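Side-chain contacts in 4-hydroxythreonine-4-phosphate dehydrogenase (Legionella pneumophila subsp. pneumophila, PDB 6XMY), which probably catalyses the NAD(P)-dependent oxidation of 4-(phosphooxy)-L-threonine, a step in the biosynthesis of pyridoxine 5'-phosphate: residues R172-P175 and D176-S180; S180-I183 and I184-Q188. All coordinates share one frame; numbering follows the deposited sequence.

Contact 1 (R172-P175 and D176-S180); sequences RMVP and DAISS
The flat groups that meet between P175 and I178, and between M173 and A177, are peptide carbonyls, and they are used differently. I178 N stands well above the plane of the P175 carbonyl, 64° out of it, and donates to P175 O over 3.3 Å. A177 N instead lies tilted 16° from the M173 carbonyl plane, giving a 3.1 Å bond from A177 N to M173 O. Between these two, V174 O receives two weak bonds, from A177 N and I178 N. The pyrrolidine ring of P175 packs on E223 of helix 223-237.

Bonds of both i to i+3 and i to i+4 spacing therefore share one short, weakly bonded helical turn. Two waters extend the network: one links R172 O to D176 N, while the other donates to both P175 O and I178 O, the latter over 2.8 Å. The A177 methyl rests on the M173 carbonyl, A177 CB lying 3.4 Å from M173 O.

V174 and I178 run side by side on the buried face. I178 carries CG1 beside its own backbone N (chi1 -63°), which turns that branch back over the V174 carbonyl, I178 CG1 to V174 O measuring 3.5 Å. From there I178 CD1 meets V174 CG1 at 3.8 Å.

S179 follows as the N-cap of helix 180-197, its OG bonded to L182 N, and S180 OG bonds to I227 O. The turn thus leads directly into that helix. Around the turn, V174 touches Y267, A177 touches L169, and I178 touches T166 and L210, while helix 223-237, which meets the P175 ring, also packs against I178 through I227.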
loop_
_atom_site.group_PDB
_atom_site.type_symbol
_atom_site.label_atom_id
_atom_site.label_comp_id
_atom_site.label_asym_id
_atom_site.label_seq_id
_atom_site.Cartn_x
_atom_site.Cartn_y
_atom_site.Cartn_z
ATOM N N ARG A 172 -17.400 7.766 -12.144
ATOM C CA ARG A 172 -18.476 8.757 -12.071
ATOM C C ARG A 172 -18.312 9.696 -10.881
ATOM O O ARG A 172 -18.729 10.858 -10.946
ATOM C CB ARG A 172 -19.838 8.063 -11.948
ATOM C CG ARG A 172 -20.391 7.448 -13.220
ATOM C CD ARG A 172 -21.835 6.942 -13.089
ATOM N NE ARG A 172 -22.365 6.495 -14.383
ATOM C CZ ARG A 172 -22.984 7.299 -15.240
ATOM N NH1 ARG A 172 -23.156 8.580 -14.933
ATOM N NH2 ARG A 172 -23.434 6.826 -16.396
ATOM N N MET A 173 -17.738 9.212 -9.777
ATOM C CA MET A 173 -17.658 9.989 -8.542
ATOM C C MET A 173 -16.382 10.806 -8.419
ATOM O O MET A 173 -16.268 11.621 -7.491
ATOM C CB MET A 173 -17.777 9.054 -7.336
ATOM C CG MET A 173 -19.132 8.349 -7.242
ATOM S SD MET A 173 -19.279 7.279 -5.809
ATOM C CE MET A 173 -19.166 8.475 -4.482
ATOM N N VAL A 174 -15.423 10.609 -9.316
ATOM C CA VAL A 174 -14.135 11.292 -9.182
ATOM C C VAL A 174 -14.264 12.809 -9.214
ATOM O O VAL A 174 -13.754 13.469 -8.293
ATOM C CB VAL A 174 -13.116 10.712 -10.178
ATOM C CG1 VAL A 174 -11.895 11.626 -10.306
ATOM C CG2 VAL A 174 -12.697 9.313 -9.740
ATOM N N PRO A 175 -14.893 13.427 -10.217
ATOM C CA PRO A 175 -14.898 14.898 -10.244
ATOM C C PRO A 175 -15.518 15.538 -9.013
ATOM O O PRO A 175 -14.947 16.494 -8.473
ATOM C CB PRO A 175 -15.659 15.211 -11.534
ATOM C CG PRO A 175 -15.370 14.008 -12.412
ATOM C CD PRO A 175 -15.476 12.865 -11.453
ATOM N N ASP A 176 -16.655 15.032 -8.537
ATOM C CA ASP A 176 -17.266 15.614 -7.349
ATOM C C ASP A 176 -16.450 15.359 -6.094
ATOM O O ASP A 176 -16.586 16.114 -5.127
ATOM C CB ASP A 176 -18.688 15.087 -7.171
ATOM C CG ASP A 176 -19.644 15.638 -8.208
ATOM O OD1 ASP A 176 -19.435 16.786 -8.654
ATOM O OD2 ASP A 176 -20.606 14.932 -8.572
ATOM N N ALA A 177 -15.608 14.325 -6.081
ATOM C CA ALA A 177 -14.805 14.055 -4.897
ATOM C C ALA A 177 -13.627 15.001 -4.757
ATOM O O ALA A 177 -13.071 15.110 -3.657
ATOM C CB ALA A 177 -14.289 12.618 -4.918
ATOM N N ILE A 178 -13.226 15.685 -5.826
ATOM C CA ILE A 178 -12.019 16.509 -5.810
ATOM C C ILE A 178 -12.396 17.951 -5.508
ATOM O O ILE A 178 -13.025 18.632 -6.325
ATOM C CB ILE A 178 -11.234 16.395 -7.120
ATOM C CG1 ILE A 178 -10.742 14.956 -7.305
ATOM C CG2 ILE A 178 -10.075 17.402 -7.130
ATOM C CD1 ILE A 178 -10.258 14.662 -8.693
ATOM N N SER A 179 -11.994 18.421 -4.336
ATOM C CA SER A 179 -12.143 19.809 -3.935
ATOM C C SER A 179 -10.754 20.411 -3.773
ATOM O O SER A 179 -9.754 19.693 -3.671
ATOM C CB SER A 179 -12.885 19.910 -2.603
ATOM O OG SER A 179 -12.142 19.286 -1.574
ATOM N N SER A 180 -10.697 21.745 -3.740
ATOM C CA SER A 180 -9.418 22.401 -3.486
ATOM C C SER A 180 -8.848 21.978 -2.132
ATOM O O SER A 180 -7.648 21.703 -2.016
ATOM C CB SER A 180 -9.576 23.920 -3.561
ATOM O OG SER A 180 -9.932 24.336 -4.874
HETATM O O HOH W 1 -18.475 13.324 -10.010
HETATM O O HOH W 2 -13.468 18.685 -9.047
#

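Contact 2 (S180-I183 and I184-Q188); sequences SLLI and IKVIQ
I184 and I183, adjacent on helix 180-197, bury the most surface here, followed by L181. I184 reaches back along the helix: CG1 is set anti to the carbonyl carbon (chi1 -68°), and the branch lies over the carbonyl one turn earlier, I184 CG1 being 3.2 Å from S180 O. That same oxygen accepts a straight bond from I184 N, at 166°, so polar and apolar contacts converge on it. I184 CD1 is 4.5 Å from L181 CD2, a loose apolar touch.

I183 works in the forward direction. It lies side by side with I187, and I183 CG2 packs on I187 CD1 at 3.8 Å. Under this pair I187 N donates to I183 O over 2.9 Å.

L181 is the exposed one of the three; I183 and I184 are buried. The L181 carbonyl accepts from K185 N, and the extended K185 chain passes over it with K185 CG 3.3 Å from L181 O, before NZ forms a salt bridge with E149. On another flank L182 CD1 meets V186 CG2 at 3.9 Å.

Four i to i+4 bonds thus hold the I183–I187 and L182–V186 pairs in line. The I183–I187 pair faces helix 223-237 through I228, A231 and L235, and I184 packs on T234 of the same helix; I187 also touches I205 and V207 of strand 204-208, and L182 touches V165 just after strand 161-164.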
loop_
_atom_site.group_PDB
_atom_site.type_symbol
_atom_site.label_atom_id
_atom_site.label_comp_id
_atom_site.label_asym_id
_atom_site.label_seq_id
_atom_site.Cartn_x
_atom_site.Cartn_y
_atom_site.Cartn_z
ATOM N N SER A 180 -10.697 21.745 -3.740
ATOM C CA SER A 180 -9.418 22.401 -3.486
ATOM C C SER A 180 -8.848 21.978 -2.132
ATOM O O SER A 180 -7.648 21.703 -2.016
ATOM C CB SER A 180 -9.576 23.920 -3.561
ATOM O OG SER A 180 -9.932 24.336 -4.874
ATOM N N LEU A 181 -9.702 21.897 -1.105
ATOM C CA LEU A 181 -9.242 21.502 0.224
ATOM C C LEU A 181 -8.656 20.098 0.223
ATOM O O LEU A 181 -7.642 19.844 0.878
ATOM C CB LEU A 181 -10.391 21.600 1.226
ATOM C CG LEU A 181 -10.640 22.980 1.825
ATOM C CD1 LEU A 181 -11.693 22.898 2.922
ATOM C CD2 LEU A 181 -9.341 23.546 2.379
ATOM N N LEU A 182 -9.275 19.168 -0.508
ATOM C CA LEU A 182 -8.742 17.810 -0.545
ATOM C C LEU A 182 -7.360 17.784 -1.183
ATOM O O LEU A 182 -6.443 17.135 -0.671
ATOM C CB LEU A 182 -9.692 16.869 -1.288
ATOM C CG LEU A 182 -9.153 15.438 -1.465
ATOM C CD1 LEU A 182 -9.012 14.725 -0.125
ATOM C CD2 LEU A 182 -10.048 14.648 -2.398
ATOM N N ILE A 183 -7.193 18.495 -2.303
ATOM C CA ILE A 183 -5.891 18.549 -2.969
ATOM C C ILE A 183 -4.840 19.118 -2.029
ATOM O O ILE A 183 -3.726 18.589 -1.916
ATOM C CB ILE A 183 -5.991 19.373 -4.264
ATOM C CG1 ILE A 183 -6.893 18.665 -5.280
ATOM C CG2 ILE A 183 -4.610 19.608 -4.851
ATOM C CD1 ILE A 183 -7.202 19.526 -6.477
ATOM N N ILE A 184 -5.188 20.203 -1.333
ATOM C CA ILE A 184 -4.264 20.815 -0.378
ATOM C C ILE A 184 -3.859 19.818 0.704
ATOM O O ILE A 184 -2.672 19.657 1.011
ATOM C CB ILE A 184 -4.888 22.087 0.219
ATOM C CG1 ILE A 184 -4.996 23.174 -0.857
ATOM C CG2 ILE A 184 -4.063 22.574 1.406
ATOM C CD1 ILE A 184 -6.002 24.249 -0.529
ATOM N N LYS A 185 -4.839 19.135 1.296
ATOM C CA LYS A 185 -4.539 18.239 2.406
ATOM C C LYS A 185 -3.718 17.047 1.943
ATOM O O LYS A 185 -2.793 16.611 2.640
ATOM C CB LYS A 185 -5.840 17.788 3.060
ATOM C CG LYS A 185 -6.496 18.902 3.856
ATOM C CD LYS A 185 -7.879 18.511 4.330
ATOM C CE LYS A 185 -8.501 19.621 5.161
ATOM N NZ LYS A 185 -9.877 19.271 5.604
ATOM N N VAL A 186 -4.047 16.507 0.766
ATOM C CA VAL A 186 -3.277 15.400 0.208
ATOM C C VAL A 186 -1.836 15.822 -0.038
ATOM O O VAL A 186 -0.887 15.116 0.332
ATOM C CB VAL A 186 -3.943 14.884 -1.079
ATOM C CG1 VAL A 186 -2.965 14.042 -1.890
ATOM C CG2 VAL A 186 -5.190 14.092 -0.729
ATOM N N ILE A 187 -1.653 16.969 -0.700
ATOM C CA ILE A 187 -0.300 17.388 -1.044
ATOM C C ILE A 187 0.482 17.857 0.189
ATOM O O ILE A 187 1.699 17.643 0.271
ATOM C CB ILE A 187 -0.303 18.380 -2.224
ATOM C CG1 ILE A 187 -0.881 17.676 -3.460
ATOM C CG2 ILE A 187 1.112 18.878 -2.513
ATOM C CD1 ILE A 187 -0.942 18.540 -4.716
ATOM N N GLN A 188 -0.192 18.444 1.187
ATOM C CA GLN A 188 0.493 18.739 2.448
ATOM C C GLN A 188 1.044 17.460 3.073
ATOM O O GLN A 188 2.201 17.413 3.505
ATOM C CB GLN A 188 -0.464 19.423 3.429
ATOM C CG GLN A 188 -0.702 20.909 3.185
ATOM C CD GLN A 188 -1.822 21.467 4.051
ATOM O OE1 GLN A 188 -2.603 20.717 4.645
ATOM N NE2 GLN A 188 -1.908 22.785 4.124
#

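How the contacts relate
Contact 1 and contact 2 are consecutive along the chain and share S180, where the first ends and the second begins; their centres lie 12 Å apart. They also touch directly: I178 CG2 packs on I183 CD1 at 3.6 Å, and L182 CD2 lies 3.3 Å from A177 O. From contact 1, the V174 side chain is about 7 Å from that of the zinc ligand H268 and about 12 Å from the zinc ion itself. From contact 2, the V186 side chain lies about 10 Å from that of T139, predicted to bind the substrate.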